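Local coordinates for Sca-family protein (Rickettsia rickettsii, PDB 4LQ8) that is a cytoplasmic rickettsial antigen with a probable role in cell adhesion, represented by its N-terminal head domain, at residues 90-94 with 95-99. Sequence-based numbering, arbitrary orientation.
Sequences AALTD and RDLAE
Asp94 and Leu97 meet in an N-terminal helix cap, a local contact in the turn that joins helix 64-90 to helix 95-111 at the periphery of the head domain, with its centre about 33 Å from that of the chain. It illustrates how a short interhelical link can start one helix while tying back to the end of another. Asp94 is the N-cap: its CG lies anti to the backbone N (chi1 -171°), which carries the carboxylate over the first turn, where OD1 accepts from Leu97 N at 3.1 Å. The amide reaches OD1 from well above the carboxylate plane, and the two side chains cross at about a right angle, with Asp94 OD2 3.6 Å from Leu97 CB. The backbone takes over at once, Ala98 N donating to Asp94 O at 3.0 Å. Arg95 turns the other way. Bent at chi2 and chi3, its chain folds back so that NH1 donates to Leu92 O at 2.8 Å, in the guanidinium plane and on a carbonyl lone pair; the same nitrogen also bonds Leu89 O in the preceding helix. Ala98 CB sits against one face of the guanidinium, toward its rim, and touches Leu92 CB at 4.1 Å. Leu92 CD1 reaches Leu97 CG at 4.3 Å, a modest apolar contact beside the capping bonds. Chemically, then, a carboxylate satisfies a first-turn amide and probably interacts favourably with the helix dipole, while the cationic side chain of Arg95 reaches back from the new helix to carbonyl oxygens of two residues before it, Leu92 and Leu89.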
loop_
_atom_site.group_PDB
_atom_site.type_symbol
_atom_site.label_atom_id
_atom_site.label_comp_id
_atom_site.label_asym_id
_atom_site.label_seq_id
_atom_site.Cartn_x
_atom_site.Cartn_y
_atom_site.Cartn_z
ATOM N N ALA A 90 -18.975 -18.630 -11.840
ATOM C CA ALA A 90 -19.414 -19.488 -12.956
ATOM C C ALA A 90 -18.934 -20.937 -12.770
ATOM O O ALA A 90 -19.613 -21.856 -13.209
ATOM C CB ALA A 90 -18.910 -18.934 -14.272
ATOM N N ALA A 91 -17.807 -21.140 -12.069
ATOM C CA ALA A 91 -17.232 -22.463 -11.782
ATOM C C ALA A 91 -17.775 -23.107 -10.491
ATOM O O ALA A 91 -17.318 -24.194 -10.111
ATOM C CB ALA A 91 -15.714 -22.359 -11.717
ATOM N N LEU A 92 -18.728 -22.445 -9.802
ATOM C CA LEU A 92 -19.321 -23.014 -8.597
ATOM C C LEU A 92 -20.342 -24.068 -9.021
ATOM O O LEU A 92 -21.151 -23.812 -9.917
ATOM C CB LEU A 92 -20.039 -21.937 -7.756
ATOM C CG LEU A 92 -19.265 -21.186 -6.672
ATOM C CD1 LEU A 92 -20.220 -20.410 -5.796
ATOM C CD2 LEU A 92 -18.450 -22.111 -5.797
ATOM N N THR A 93 -20.308 -25.241 -8.382
ATOM C CA THR A 93 -21.284 -26.311 -8.651
ATOM C C THR A 93 -22.639 -25.907 -8.045
ATOM O O THR A 93 -23.680 -26.185 -8.629
ATOM C CB THR A 93 -20.769 -27.711 -8.204
ATOM O OG1 THR A 93 -20.318 -27.659 -6.848
ATOM C CG2 THR A 93 -19.638 -28.236 -9.089
ATOM N N ASP A 94 -22.611 -25.184 -6.908
ATOM C CA ASP A 94 -23.825 -24.686 -6.275
ATOM C C ASP A 94 -24.275 -23.423 -7.034
ATOM O O ASP A 94 -23.767 -22.331 -6.794
ATOM C CB ASP A 94 -23.583 -24.424 -4.773
ATOM C CG ASP A 94 -24.818 -24.100 -3.961
ATOM O OD1 ASP A 94 -25.870 -23.774 -4.570
ATOM O OD2 ASP A 94 -24.716 -24.084 -2.723
ATOM N N ARG A 95 -25.195 -23.604 -7.984
ATOM C CA ARG A 95 -25.733 -22.547 -8.840
ATOM C C ARG A 95 -26.630 -21.566 -8.095
ATOM O O ARG A 95 -26.682 -20.392 -8.463
ATOM C CB ARG A 95 -26.450 -23.132 -10.085
ATOM C CG ARG A 95 -25.576 -24.036 -10.983
ATOM C CD ARG A 95 -24.210 -23.467 -11.349
ATOM N NE ARG A 95 -24.288 -22.099 -11.875
ATOM C CZ ARG A 95 -23.329 -21.192 -11.743
ATOM N NH1 ARG A 95 -22.198 -21.496 -11.109
ATOM N NH2 ARG A 95 -23.495 -19.968 -12.223
ATOM N N ASP A 96 -27.334 -22.040 -7.063
ATOM C CA ASP A 96 -28.170 -21.210 -6.191
ATOM C C ASP A 96 -27.273 -20.204 -5.466
ATOM O O ASP A 96 -27.579 -19.018 -5.462
ATOM C CB ASP A 96 -28.938 -22.080 -5.174
ATOM C CG ASP A 96 -29.923 -23.039 -5.819
ATOM O OD1 ASP A 96 -30.424 -22.726 -6.929
ATOM O OD2 ASP A 96 -30.205 -24.092 -5.213
ATOM N N LEU A 97 -26.138 -20.667 -4.913
ATOM C CA LEU A 97 -25.179 -19.799 -4.226
ATOM C C LEU A 97 -24.488 -18.841 -5.210
ATOM O O LEU A 97 -24.343 -17.658 -4.893
ATOM C CB LEU A 97 -24.154 -20.626 -3.430
ATOM C CG LEU A 97 -23.051 -19.850 -2.661
ATOM C CD1 LEU A 97 -23.648 -18.865 -1.646
ATOM C CD2 LEU A 97 -22.108 -20.816 -1.972
ATOM N N ALA A 98 -24.074 -19.353 -6.401
ATOM C CA ALA A 98 -23.417 -18.564 -7.454
ATOM C C ALA A 98 -24.301 -17.400 -7.879
ATOM O O ALA A 98 -23.820 -16.270 -7.967
ATOM C CB ALA A 98 -23.101 -19.441 -8.655
ATOM N N GLU A 99 -25.603 -17.667 -8.095
ATOM C CA GLU A 99 -26.584 -16.646 -8.497
ATOM C C GLU A 99 -26.896 -15.663 -7.371
ATOM O O GLU A 99 -27.043 -14.470 -7.630
ATOM C CB GLU A 99 -27.862 -17.298 -9.062
ATOM C CG GLU A 99 -28.846 -16.335 -9.716
ATOM C CD GLU A 99 -28.353 -15.346 -10.770
ATOM O OE1 GLU A 99 -27.555 -15.735 -11.658
ATOM O OE2 GLU A 99 -28.793 -14.175 -10.715
HETATM O O HOH W 1 -27.326 -25.707 -6.650
#